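Local coordinates for cellulose 1,4-beta-cellobiosidase (Thermobifida fusca, PDB 4JJJ), which probably cleaves cellulose to release cellobiose, this piece being the glycoside hydrolase family 48 domain of a longer cellulase, at residues A41-H46 with T186-S191; V152-G157 with A168-N173; D193-G198 with G202-F207; D576-G581 with L585-F590. The protein carries 1 engineered substitution. One frame throughout, in Å; residues are numbered along the deposited sequence.

Interaction 1. Residues A41-H46 with T186-S191. With ZN (zinc ion), chain B.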
loop_
_atom_site.group_PDB
_atom_site.type_symbol
_atom_site.label_atom_id
_atom_site.label_comp_id
_atom_site.label_asym_id
_atom_site.label_seq_id
_atom_site.Cartn_x
_atom_site.Cartn_y
_atom_site.Cartn_z
ATOM N N ALA A 41 -0.773 7.615 6.756
ATOM C CA ALA A 41 -0.534 6.212 6.581
ATOM C C ALA A 41 0.806 5.876 7.201
ATOM O O ALA A 41 0.806 5.315 8.254
ATOM C CB ALA A 41 -0.722 5.676 5.144
ATOM N N PRO A 42 1.915 6.454 6.703
ATOM C CA PRO A 42 3.070 6.748 7.561
ATOM C C PRO A 42 2.621 7.860 8.510
ATOM O O PRO A 42 1.616 8.534 8.236
ATOM C CB PRO A 42 4.171 7.156 6.584
ATOM C CG PRO A 42 3.423 7.779 5.494
ATOM C CD PRO A 42 2.138 6.996 5.300
ATOM N N ASP A 43 3.434 8.102 9.534
ATOM C CA ASP A 43 3.115 9.135 10.490
ATOM C C ASP A 43 4.193 10.191 10.619
ATOM O O ASP A 43 4.102 11.029 11.542
ATOM C CB ASP A 43 2.715 8.522 11.855
ATOM C CG ASP A 43 3.797 7.829 12.580
ATOM O OD1 ASP A 43 5.002 8.003 12.291
ATOM O OD2 ASP A 43 3.485 6.984 13.520
ATOM N N HIS A 44 5.120 10.216 9.687
ATOM C CA HIS A 44 6.149 11.245 9.579
ATOM C C HIS A 44 6.584 11.342 8.148
ATOM O O HIS A 44 6.713 10.274 7.487
ATOM C CB HIS A 44 7.322 10.981 10.518
ATOM C CG HIS A 44 8.281 12.112 10.633
ATOM N ND1 HIS A 44 9.338 12.339 9.757
ATOM C CD2 HIS A 44 8.280 13.181 11.479
ATOM C CE1 HIS A 44 9.979 13.458 10.094
ATOM N NE2 HIS A 44 9.354 13.968 11.147
ATOM N N GLY A 45 6.819 12.574 7.650
ATOM C CA GLY A 45 7.143 12.796 6.230
ATOM C C GLY A 45 8.411 12.172 5.802
ATOM O O GLY A 45 8.603 11.942 4.602
ATOM N N HIS A 46 9.398 12.022 6.715
ATOM C CA HIS A 46 10.645 11.455 6.329
ATOM C C HIS A 46 10.829 10.033 6.836
ATOM O O HIS A 46 11.907 9.467 6.727
ATOM C CB HIS A 46 11.801 12.338 6.776
ATOM C CG HIS A 46 11.880 13.630 6.023
ATOM N ND1 HIS A 46 12.871 14.581 6.192
ATOM C CD2 HIS A 46 11.067 14.119 5.061
ATOM C CE1 HIS A 46 12.645 15.592 5.371
ATOM N NE2 HIS A 46 11.572 15.322 4.656
ATOM N N THR A 186 -1.098 4.124 17.012
ATOM C CA THR A 186 -0.063 3.098 16.989
ATOM C C THR A 186 1.079 3.488 17.949
ATOM O O THR A 186 1.225 4.652 18.348
ATOM C CB THR A 186 0.597 3.024 15.585
ATOM O OG1 THR A 186 1.147 4.366 15.305
ATOM C CG2 THR A 186 -0.465 2.626 14.547
ATOM N N ILE A 187 1.898 2.510 18.268
ATOM C CA ILE A 187 3.161 2.707 18.985
ATOM C C ILE A 187 4.262 2.237 17.982
ATOM O O ILE A 187 4.481 1.041 17.758
ATOM C CB ILE A 187 3.216 1.938 20.337
ATOM C CG1 ILE A 187 2.062 2.407 21.223
ATOM C CG2 ILE A 187 4.606 2.092 20.911
ATOM C CD1 ILE A 187 1.824 1.483 22.378
ATOM N N PRO A 188 4.951 3.236 17.331
ATOM C CA PRO A 188 6.024 2.880 16.440
ATOM C C PRO A 188 7.113 2.068 17.141
ATOM O O PRO A 188 7.495 2.394 18.257
ATOM C CB PRO A 188 6.536 4.218 15.856
ATOM C CG PRO A 188 5.345 5.142 16.076
ATOM C CD PRO A 188 4.798 4.698 17.464
ATOM N N HIS A 189 7.604 1.113 16.413
ATOM C CA HIS A 189 8.544 0.134 16.950
ATOM C C HIS A 189 9.493 -0.422 15.904
ATOM O O HIS A 189 9.269 -0.354 14.674
ATOM C CB HIS A 189 7.757 -0.975 17.644
ATOM C CG HIS A 189 6.812 -1.702 16.750
ATOM N ND1 HIS A 189 5.531 -1.273 16.465
ATOM C CD2 HIS A 189 7.013 -2.784 15.998
ATOM C CE1 HIS A 189 4.964 -2.106 15.609
ATOM N NE2 HIS A 189 5.825 -3.048 15.327
ATOM N N PRO A 190 10.625 -0.983 16.373
ATOM C CA PRO A 190 11.612 -1.509 15.416
ATOM C C PRO A 190 11.136 -2.890 14.871
ATOM O O PRO A 190 10.610 -3.770 15.629
ATOM C CB PRO A 190 12.841 -1.772 16.283
ATOM C CG PRO A 190 12.292 -1.989 17.646
ATOM C CD PRO A 190 11.094 -1.108 17.785
ATOM N N SER A 191 11.329 -3.101 13.576
ATOM C CA SER A 191 11.089 -4.417 13.002
ATOM C C SER A 191 12.007 -5.534 13.603
ATOM O O SER A 191 11.640 -6.699 13.702
ATOM C CB SER A 191 11.309 -4.373 11.495
ATOM O OG SER A 191 10.376 -3.431 10.975
HETATM ZN ZN ZN B . 14.217 14.590 7.821
HETATM O O HOH W 1 1.190 5.599 12.972
HETATM O O HOH W 2 14.725 16.688 7.709
HETATM O O HOH W 3 13.417 14.361 9.727
#
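D43 faces T186 and P188 across a small, buried contact in which a water does most of the joining. With chi1 at 67°, CG of D43 sits between the backbone N and the carbonyl carbon, and the carboxylate is carried toward the segment 186-191. Followed outward, CB has water 1 at 3.5 Å, while CG, one bond further, is the branch point for two oxygens with different duties. OD1 turns to the hydroxyl of Y156. OD2 approaches the proline ring, 3.7 Å from P188 CG, a van der Waals contact of carboxylate oxygen with ring carbon, not a hydrogen bond. T186 OG1 is 3.9 Å from D43 OD2, too far for direct bonding, and water 1 bridges them: it donates to D43 OD2 at 2.7 Å and accepts from T186 OG1 at 2.6 Å. R588 adds a salt bridge through NH2 to D43 OD2, and its side chain also packs on P188.

Beyond the junction each segment is fixed by its own contacts. H189 ND1 donates to I187 O at 2.9 Å with an N-H...O angle of 172°, the oxygen lying in the imidazole plane. At the far end of the other segment, H46 ND1 binds the zinc ion at 2.1 Å, and A41 lines a glycan pocket.

The chemistry is that of a buried carboxylate whose charge is met by an arginine from a third part of the chain. Since the T186 hydroxyl donates to the water and the water donates to D43, both bonds run in one direction, from T186 to the carboxylate.

Interaction 2. Residues V152-G157 with A168-N173. With ZN (zinc ion), chain B; BGC (beta-D-glucopyranose), chain D.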
loop_
_atom_site.group_PDB
_atom_site.type_symbol
_atom_site.label_atom_id
_atom_site.label_comp_id
_atom_site.label_asym_id
_atom_site.label_seq_id
_atom_site.Cartn_x
_atom_site.Cartn_y
_atom_site.Cartn_z
ATOM N N VAL A 152 13.735 7.083 7.345
ATOM C CA VAL A 152 14.900 7.476 6.507
ATOM C C VAL A 152 15.942 8.369 7.261
ATOM O O VAL A 152 17.105 8.145 7.103
ATOM C CB VAL A 152 14.395 8.149 5.227
ATOM C CG1 VAL A 152 15.639 8.445 4.315
ATOM C CG2 VAL A 152 13.468 7.250 4.462
ATOM N N ASP A 153 15.459 9.329 8.025
ATOM C CA ASP A 153 16.340 10.217 8.810
ATOM C C ASP A 153 16.529 9.716 10.232
ATOM O O ASP A 153 17.149 10.405 11.053
ATOM C CB ASP A 153 15.757 11.604 8.808
ATOM C CG ASP A 153 15.953 12.342 7.448
ATOM O OD1 ASP A 153 16.715 11.845 6.618
ATOM O OD2 ASP A 153 15.248 13.356 7.308
ATOM N N ASN A 154 15.991 8.564 10.594
ATOM C CA ASN A 154 16.099 8.066 11.981
ATOM C C ASN A 154 15.501 9.021 12.969
ATOM O O ASN A 154 16.034 9.257 14.046
ATOM C CB ASN A 154 17.565 7.705 12.353
ATOM C CG ASN A 154 17.646 6.570 13.402
ATOM O OD1 ASN A 154 16.879 5.604 13.360
ATOM N ND2 ASN A 154 18.671 6.621 14.293
ATOM N N VAL A 155 14.348 9.577 12.621
ATOM C CA VAL A 155 13.718 10.495 13.528
ATOM C C VAL A 155 13.286 9.839 14.799
ATOM O O VAL A 155 13.353 10.483 15.864
ATOM C CB VAL A 155 12.609 11.287 12.861
ATOM C CG1 VAL A 155 11.428 10.441 12.655
ATOM C CG2 VAL A 155 12.399 12.521 13.640
ATOM N N TYR A 156 12.994 8.556 14.752
ATOM C CA TYR A 156 12.584 7.822 15.943
ATOM C C TYR A 156 13.758 7.251 16.768
ATOM O O TYR A 156 13.544 6.819 17.905
ATOM C CB TYR A 156 11.567 6.648 15.622
ATOM C CG TYR A 156 10.172 7.104 15.340
ATOM C CD1 TYR A 156 9.760 7.472 14.043
ATOM C CD2 TYR A 156 9.229 7.228 16.371
ATOM C CE1 TYR A 156 8.496 7.900 13.745
ATOM C CE2 TYR A 156 7.947 7.602 16.107
ATOM C CZ TYR A 156 7.557 7.954 14.801
ATOM O OH TYR A 156 6.296 8.354 14.535
ATOM N N GLY A 157 14.931 7.165 16.178
ATOM C CA GLY A 157 16.131 6.716 16.912
ATOM C C GLY A 157 16.398 5.252 17.005
ATOM O O GLY A 157 17.207 4.775 17.871
ATOM N N ALA A 168 21.774 3.786 7.782
ATOM C CA ALA A 168 20.837 3.309 6.760
ATOM C C ALA A 168 19.439 3.681 7.338
ATOM O O ALA A 168 19.275 3.803 8.570
ATOM C CB ALA A 168 20.923 1.846 6.593
ATOM N N PRO A 169 18.431 3.836 6.488
ATOM C CA PRO A 169 17.108 3.914 6.998
ATOM C C PRO A 169 16.763 2.782 7.975
ATOM O O PRO A 169 17.145 1.608 7.690
ATOM C CB PRO A 169 16.260 3.780 5.698
ATOM C CG PRO A 169 17.140 4.305 4.570
ATOM C CD PRO A 169 18.461 3.778 5.004
ATOM N N ALA A 170 16.027 3.048 9.057
ATOM C CA ALA A 170 15.647 1.988 9.985
ATOM C C ALA A 170 14.407 1.211 9.522
ATOM O O ALA A 170 13.433 1.862 9.093
ATOM C CB ALA A 170 15.409 2.530 11.349
ATOM N N TYR A 171 14.392 -0.093 9.707
ATOM C CA TYR A 171 13.142 -0.865 9.446
ATOM C C TYR A 171 12.275 -0.742 10.629
ATOM O O TYR A 171 12.653 -1.143 11.730
ATOM C CB TYR A 171 13.520 -2.355 9.195
ATOM C CG TYR A 171 14.121 -2.666 7.872
ATOM C CD1 TYR A 171 15.525 -2.657 7.675
ATOM C CD2 TYR A 171 13.349 -3.055 6.777
ATOM C CE1 TYR A 171 16.075 -2.993 6.420
ATOM C CE2 TYR A 171 13.889 -3.375 5.547
ATOM C CZ TYR A 171 15.271 -3.355 5.356
ATOM O OH TYR A 171 15.816 -3.713 4.112
ATOM N N ILE A 172 11.053 -0.198 10.475
ATOM C CA ILE A 172 10.168 0.033 11.553
ATOM C C ILE A 172 8.752 -0.416 11.167
ATOM O O ILE A 172 8.467 -0.681 9.987
ATOM C CB ILE A 172 10.111 1.552 11.922
ATOM C CG1 ILE A 172 9.849 2.470 10.749
ATOM C CG2 ILE A 172 11.473 1.916 12.548
ATOM C CD1 ILE A 172 9.315 3.817 11.220
ATOM N N ASN A 173 7.854 -0.458 12.124
ATOM C CA ASN A 173 6.462 -0.758 11.865
ATOM C C ASN A 173 5.627 -0.015 12.875
ATOM O O ASN A 173 6.164 0.544 13.859
ATOM C CB ASN A 173 6.217 -2.274 11.843
ATOM C CG ASN A 173 4.939 -2.682 11.236
ATOM O OD1 ASN A 173 4.274 -1.976 10.497
ATOM N ND2 ASN A 173 4.570 -3.927 11.554
HETATM ZN ZN ZN B . 14.217 14.590 7.821
HETATM C C2 BGC D . 1.459 -4.021 9.360
HETATM C C3 BGC D . 1.330 -5.427 9.821
HETATM C C4 BGC D . -0.083 -5.771 10.321
HETATM C C5 BGC D . -1.052 -5.296 9.209
HETATM C C6 BGC D . -2.473 -5.649 9.626
HETATM C C1 BGC D . 0.383 -3.728 8.327
HETATM O O2 BGC D . 2.745 -3.774 8.851
HETATM O O3 BGC D . 2.308 -5.608 10.780
HETATM O O4 BGC D . -0.268 -7.210 10.418
HETATM O O5 BGC D . -0.908 -3.917 8.878
HETATM O O6 BGC D . -2.873 -4.684 10.622
HETATM O O HOH W 2 14.725 16.688 7.709
HETATM O O HOH W 3 13.417 14.361 9.727
#
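N173 OD1 is gripped by two donors: O2 of a bound beta-D-glucopyranose, at 2.9 Å, and the indole NE1 of W148. The amide nitrogen completes the hold on the sugar, N173 ND2 donating to glucose O3 at 2.9 Å with an N-H...O angle of 160°, whereas its approach to O2 is weak. Because CG of N173 is swung away from the backbone N (chi1 -164°), the amide extends from the end of strand 170-173 to the neighbouring O2 and O3 hydroxyls. With an alanine at this position, glucose O2 and O3 would probably lose these amide bonds and W148 NE1 its acceptor.

At the other end of that strand, V152 and P169 join the segments by apolar contact. V152 CA lies 4.0 Å from P169 CB, and the V152 CG1 methyl reaches P169 CG at 4.4 Å. The CA atoms of V152 and P169 are 4.2 Å apart. N154 OD1, hydrogen-bonded to G159 N, lies 4.0 Å from A170 CB. D153 turns away to share the zinc ion with H46, and F24 packs on both V152 and P169.

Strands 149-151 and 170-173 are antiparallel neighbours, and V152 and P169 bring together the two ends of the long loop that connects them. It is a beta hairpin whose far end carries a sugar-binding side chain, and a planar amide spanning two adjacent hydroxyls is a familiar device of carbohydrate-binding sites.

Interaction 3. Residues D193-G198 with G202-F207. With CA (calcium ion), chain H; FE (Fe (III) ion), chain L.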
loop_
_atom_site.group_PDB
_atom_site.type_symbol
_atom_site.label_atom_id
_atom_site.label_comp_id
_atom_site.label_asym_id
_atom_site.label_seq_id
_atom_site.Cartn_x
_atom_site.Cartn_y
_atom_site.Cartn_z
ATOM N N ASP A 193 13.713 -6.331 16.917
ATOM C CA ASP A 193 13.575 -5.927 18.333
ATOM C C ASP A 193 14.513 -6.842 19.183
ATOM O O ASP A 193 14.237 -7.996 19.359
ATOM C CB ASP A 193 12.108 -6.100 18.791
ATOM C CG ASP A 193 11.809 -5.305 20.086
ATOM O OD1 ASP A 193 12.829 -5.107 20.849
ATOM O OD2 ASP A 193 10.670 -4.929 20.254
ATOM N N ASP A 194 15.612 -6.232 19.670
ATOM C CA ASP A 194 16.603 -6.869 20.535
ATOM C C ASP A 194 16.445 -6.350 21.944
ATOM O O ASP A 194 17.331 -6.535 22.793
ATOM C CB ASP A 194 18.018 -6.669 20.029
ATOM C CG ASP A 194 18.536 -5.265 20.277
ATOM O OD1 ASP A 194 17.693 -4.350 20.442
ATOM O OD2 ASP A 194 19.767 -5.120 20.357
ATOM N N PHE A 195 15.325 -5.715 22.218
ATOM C CA PHE A 195 14.972 -5.221 23.479
ATOM C C PHE A 195 15.787 -4.012 23.938
ATOM O O PHE A 195 15.666 -3.648 25.111
ATOM C CB PHE A 195 14.949 -6.276 24.618
ATOM C CG PHE A 195 14.193 -7.522 24.345
ATOM C CD1 PHE A 195 13.258 -7.650 23.320
ATOM C CD2 PHE A 195 14.391 -8.631 25.158
ATOM C CE1 PHE A 195 12.580 -8.831 23.090
ATOM C CE2 PHE A 195 13.693 -9.803 24.911
ATOM C CZ PHE A 195 12.730 -9.884 23.936
ATOM N N THR A 196 16.525 -3.350 23.048
ATOM C CA THR A 196 17.273 -2.181 23.394
ATOM C C THR A 196 16.397 -1.074 23.889
ATOM O O THR A 196 16.697 -0.353 24.847
ATOM C CB THR A 196 18.153 -1.710 22.217
ATOM O OG1 THR A 196 19.131 -2.664 21.925
ATOM C CG2 THR A 196 18.867 -0.344 22.620
ATOM N N HIS A 197 15.257 -0.939 23.215
ATOM C CA HIS A 197 14.279 0.084 23.530
ATOM C C HIS A 197 12.907 -0.462 23.916
ATOM O O HIS A 197 12.629 -1.624 23.775
ATOM C CB HIS A 197 14.130 1.020 22.308
ATOM C CG HIS A 197 15.427 1.601 21.814
ATOM N ND1 HIS A 197 15.992 1.272 20.593
ATOM C CD2 HIS A 197 16.202 2.586 22.330
ATOM C CE1 HIS A 197 17.078 2.000 20.402
ATOM N NE2 HIS A 197 17.224 2.815 21.430
ATOM N N GLY A 198 11.989 0.404 24.360
ATOM C CA GLY A 198 10.712 -0.048 24.752
ATOM C C GLY A 198 10.727 -0.468 26.236
ATOM O O GLY A 198 11.205 0.328 27.122
ATOM N N GLY A 202 11.233 -5.372 24.988
ATOM C CA GLY A 202 11.170 -4.433 23.817
ATOM C C GLY A 202 9.738 -3.946 23.731
ATOM O O GLY A 202 9.033 -3.478 24.677
ATOM N N TYR A 203 9.186 -4.050 22.501
ATOM C CA TYR A 203 7.824 -3.666 22.295
ATOM C C TYR A 203 6.893 -4.885 22.134
ATOM O O TYR A 203 5.713 -4.729 21.950
ATOM C CB TYR A 203 7.721 -2.832 20.995
ATOM C CG TYR A 203 8.402 -1.450 21.112
ATOM C CD1 TYR A 203 9.782 -1.348 21.065
ATOM C CD2 TYR A 203 7.624 -0.280 21.219
ATOM C CE1 TYR A 203 10.376 -0.123 21.165
ATOM C CE2 TYR A 203 8.211 0.958 21.336
ATOM C CZ TYR A 203 9.602 1.020 21.286
ATOM O OH TYR A 203 10.253 2.281 21.335
ATOM N N LEU A 204 7.465 -6.115 22.252
ATOM C CA LEU A 204 6.758 -7.288 21.752
ATOM C C LEU A 204 5.461 -7.505 22.544
ATOM O O LEU A 204 4.405 -7.928 21.956
ATOM C CB LEU A 204 7.613 -8.523 21.880
ATOM C CG LEU A 204 8.893 -8.519 21.157
ATOM C CD1 LEU A 204 9.671 -9.787 21.413
ATOM C CD2 LEU A 204 8.648 -8.311 19.632
ATOM N N ASP A 205 5.504 -7.275 23.861
ATOM C CA ASP A 205 4.397 -7.548 24.674
ATOM C C ASP A 205 3.368 -6.487 24.776
ATOM O O ASP A 205 2.436 -6.604 25.609
ATOM C CB ASP A 205 4.842 -8.042 26.104
ATOM C CG ASP A 205 5.785 -7.057 26.833
ATOM O OD1 ASP A 205 6.086 -5.995 26.284
ATOM O OD2 ASP A 205 6.093 -7.306 28.052
ATOM N N LEU A 206 3.414 -5.452 23.888
ATOM C CA LEU A 206 2.271 -4.581 23.698
ATOM C C LEU A 206 1.252 -5.320 22.784
ATOM O O LEU A 206 0.117 -4.982 22.726
ATOM C CB LEU A 206 2.773 -3.330 22.936
ATOM C CG LEU A 206 3.644 -2.363 23.735
ATOM C CD1 LEU A 206 4.362 -1.358 22.831
ATOM C CD2 LEU A 206 2.818 -1.609 24.698
ATOM N N PHE A 207 1.783 -6.254 21.994
ATOM C CA PHE A 207 1.114 -6.807 20.844
ATOM C C PHE A 207 0.717 -8.257 20.956
ATOM O O PHE A 207 -0.394 -8.586 20.582
ATOM C CB PHE A 207 1.904 -6.518 19.566
ATOM C CG PHE A 207 2.297 -5.067 19.430
ATOM C CD1 PHE A 207 1.365 -4.075 19.489
ATOM C CD2 PHE A 207 3.628 -4.686 19.225
ATOM C CE1 PHE A 207 1.698 -2.736 19.354
ATOM C CE2 PHE A 207 3.996 -3.375 19.099
ATOM C CZ PHE A 207 3.020 -2.400 19.118
HETATM CA CA CA H . 21.307 -4.124 18.806
HETATM FE FE FE L . 19.008 4.039 21.735
HETATM O O HOH W 4 21.256 -2.312 19.862
HETATM O O HOH W 5 22.150 -3.858 16.550
HETATM O O HOH W 6 21.367 -6.473 18.254
HETATM O O HOH W 7 23.452 -4.386 19.380
HETATM O O HOH W 8 20.727 5.124 21.866
#
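The first torsion of D193 (chi1 -162°), which points CG away from the backbone N, sends the carboxylate to two backbone amides, those of F195 and Y203. D193 thereby forms an Asx turn, D193 OD1 accepting from F195 N at 2.9 Å, nearly in line with the C-O bond. Its second oxygen crosses to the other segment, where Y203 N donates to D193 OD2 at 2.8 Å on the syn side, with an almost straight N-H...O angle of 176°. One carboxylate thus fixes both segments, and an alanine in its place would probably leave both N-H groups without these acceptors and the turn free to shift.

Around this core the packing is close. F195 and L204 cross at about a right angle, with L204 CD1 at the ring edge, 3.5 Å from F195 CE1. At G202 a side chain would collide with D193 OD1, and its positive phi also favours glycine. G202 CA instead makes a CA-H...O contact with H197 O, 3.2 Å away.

The segment 193-198 also binds two metals. D194 OD2 binds calcium at 2.4 Å, alongside C161 O, while D194 OD1 accepts from T196 N in a second Asx turn. H197 NE2 coordinates the iron ion at 2.2 Å. Over one face of the Y203 ring, offset toward its rim, G198 CA rests 3.6 Å above the plane in a CH-pi contact.

Interaction 4. Residues D576-G581 with L585-F590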
loop_
_atom_site.group_PDB
_atom_site.type_symbol
_atom_site.label_atom_id
_atom_site.label_comp_id
_atom_site.label_asym_id
_atom_site.label_seq_id
_atom_site.Cartn_x
_atom_site.Cartn_y
_atom_site.Cartn_z
ATOM N N ASP A 576 10.933 9.254 25.472
ATOM C CA ASP A 576 9.548 9.507 25.660
ATOM C C ASP A 576 8.897 8.293 26.391
ATOM O O ASP A 576 9.109 7.094 26.053
ATOM C CB ASP A 576 8.782 9.693 24.305
ATOM C CG ASP A 576 9.122 10.979 23.591
ATOM O OD1 ASP A 576 9.611 12.000 24.256
ATOM O OD2 ASP A 576 8.823 11.060 22.366
ATOM N N ARG A 577 8.115 8.611 27.422
ATOM C CA ARG A 577 7.449 7.588 28.219
ATOM C C ARG A 577 6.256 6.953 27.560
ATOM O O ARG A 577 5.296 7.611 27.212
ATOM C CB ARG A 577 7.037 8.201 29.583
ATOM C CG ARG A 577 8.274 8.614 30.376
ATOM C CD ARG A 577 8.050 9.581 31.532
ATOM N NE ARG A 577 7.155 9.108 32.601
ATOM C CZ ARG A 577 7.418 8.124 33.468
ATOM N NH1 ARG A 577 8.550 7.414 33.403
ATOM N NH2 ARG A 577 6.500 7.818 34.388
ATOM N N ILE A 578 6.345 5.634 27.336
ATOM C CA ILE A 578 5.186 4.825 26.878
ATOM C C ILE A 578 4.512 4.232 28.119
ATOM O O ILE A 578 5.020 3.300 28.705
ATOM C CB ILE A 578 5.643 3.706 25.994
ATOM C CG1 ILE A 578 6.644 4.191 24.877
ATOM C CG2 ILE A 578 4.451 3.007 25.337
ATOM C CD1 ILE A 578 7.508 3.143 24.273
ATOM N N GLU A 579 3.376 4.790 28.442
ATOM C CA GLU A 579 2.596 4.404 29.593
ATOM C C GLU A 579 1.153 4.825 29.378
ATOM O O GLU A 579 0.790 5.734 28.570
ATOM C CB GLU A 579 3.096 5.055 30.876
ATOM C CG GLU A 579 3.374 6.471 30.710
ATOM C CD GLU A 579 3.898 7.198 31.957
ATOM O OE1 GLU A 579 4.446 6.510 32.870
ATOM O OE2 GLU A 579 3.628 8.436 31.942
ATOM N N PRO A 580 0.249 4.220 30.134
ATOM C CA PRO A 580 -1.113 4.728 30.117
ATOM C C PRO A 580 -1.248 6.179 30.333
ATOM O O PRO A 580 -0.546 6.700 31.200
ATOM C CB PRO A 580 -1.825 3.883 31.211
ATOM C CG PRO A 580 -0.995 2.693 31.229
ATOM C CD PRO A 580 0.385 3.054 31.044
ATOM N N GLY A 581 -2.054 6.844 29.480
ATOM C CA GLY A 581 -2.209 8.270 29.447
ATOM C C GLY A 581 -1.290 9.035 28.440
ATOM O O GLY A 581 -1.437 10.196 28.253
ATOM N N LEU A 585 1.400 12.459 20.386
ATOM C CA LEU A 585 2.453 13.427 20.527
ATOM C C LEU A 585 3.440 13.101 21.622
ATOM O O LEU A 585 4.653 13.245 21.404
ATOM C CB LEU A 585 1.892 14.829 20.735
ATOM C CG LEU A 585 2.938 15.891 21.001
ATOM C CD1 LEU A 585 3.757 16.153 19.766
ATOM C CD2 LEU A 585 2.249 17.157 21.488
ATOM N N SER A 586 2.960 12.607 22.759
ATOM C CA SER A 586 3.877 12.354 23.843
ATOM C C SER A 586 4.875 11.227 23.598
ATOM O O SER A 586 5.984 11.208 24.213
ATOM C CB SER A 586 3.153 12.171 25.205
ATOM O OG SER A 586 2.696 10.862 25.346
ATOM N N ILE A 587 4.604 10.313 22.647
ATOM C CA ILE A 587 5.583 9.312 22.278
ATOM C C ILE A 587 6.267 9.631 20.951
ATOM O O ILE A 587 7.015 8.796 20.402
ATOM C CB ILE A 587 5.007 7.895 22.234
ATOM C CG1 ILE A 587 3.841 7.666 21.244
ATOM C CG2 ILE A 587 4.497 7.538 23.577
ATOM C CD1 ILE A 587 3.590 6.219 20.942
ATOM N N ARG A 588 6.017 10.856 20.509
ATOM C CA ARG A 588 6.684 11.440 19.304
ATOM C C ARG A 588 7.053 12.935 19.577
ATOM O O ARG A 588 6.737 13.836 18.823
ATOM C CB ARG A 588 5.761 11.344 18.073
ATOM C CG ARG A 588 5.392 9.915 17.711
ATOM C CD ARG A 588 4.354 9.948 16.608
ATOM N NE ARG A 588 3.855 8.653 16.141
ATOM C CZ ARG A 588 2.929 7.944 16.806
ATOM N NH1 ARG A 588 2.473 8.292 17.963
ATOM N NH2 ARG A 588 2.429 6.812 16.278
ATOM N N SER A 589 7.752 13.151 20.702
ATOM C CA SER A 589 7.900 14.489 21.231
ATOM C C SER A 589 8.774 15.368 20.368
ATOM O O SER A 589 8.673 16.578 20.459
ATOM C CB SER A 589 8.390 14.502 22.694
ATOM O OG SER A 589 9.688 14.057 22.782
ATOM N N PHE A 590 9.530 14.740 19.517
ATOM C CA PHE A 590 10.296 15.453 18.491
ATOM C C PHE A 590 9.421 16.364 17.592
ATOM O O PHE A 590 9.916 17.256 16.932
ATOM C CB PHE A 590 11.135 14.504 17.641
ATOM C CG PHE A 590 10.359 13.342 17.051
ATOM C CD1 PHE A 590 9.580 13.477 15.946
ATOM C CD2 PHE A 590 10.417 12.110 17.666
ATOM C CE1 PHE A 590 8.826 12.423 15.423
ATOM C CE2 PHE A 590 9.726 11.056 17.122
ATOM C CZ PHE A 590 8.913 11.206 16.079
HETATM O O HOH W 9 9.714 9.123 20.283
HETATM O O HOH W 10 6.933 13.050 25.893
HETATM O O HOH W 11 4.119 9.961 27.469
#
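A type I beta turn from L585 to R588 packs against the short strand 577-578, and D576, just ahead of that strand, meets S589, just beyond the turn. The D576 carboxylate takes both donors of S589: the hydroxyl, from S589 OG to D576 OD1 at a short 2.5 Å on the syn lone pair, and the amide, from S589 N to D576 OD2 at 2.9 Å with an N-H...O angle of 169°. This amide comes from the syn side but 24° out of the carboxylate plane. With S589 chi1 at 68°, OG lies between the backbone N and the carbonyl carbon, which lets hydroxyl and amide face the same carboxylate.

Further along, water 11 spans the segments. It donates to R577 O at 2.6 Å and is hydrogen-bonded to S586 OG at 2.7 Å. I587 CG2 touches R577 O at 3.7 Å, and its apolar partner is I578 CG1 at 4.2 Å; the two isoleucine side chains cross at about a right angle.

R588 points away from the strand. Its NH1 is bonded to F584 O, NH2 forms a salt bridge with D43 and bonds T186 O, and NE makes a weak bond to Y156 OH.

Strand 577-578 pairs antiparallel with 570-571 in a two-stranded sheet, and I578 packs over W568 and M572. From the segment 585-590, the F590 ring meets Y156 edge-to-face, and the chain runs on toward helix 597-604.

How the interactions relate
Interactions 1 and 2, with centres about 9 Å apart, share the sheet in which strands 170-173 and 189-190 are neighbours, and they share the zinc ion through H46 and D153. D43 joins three contacts: its OD1 lies 2.6 Å from Y156 OH of interaction 2, and its OD2 is 3.0 Å from R588 NH2 of interaction 4. The same R588 nitrogen reaches T186 O. Y203 of interaction 3 packs on interaction 1, with Y203 CG 3.6 Å from H189 CB, and on interaction 4, with Y203 CE2 3.7 Å from I578 CD1. A41 lines the glycan pocket that includes E51, the predicted proton donor, whereas N173 belongs to a separate glycan pocket.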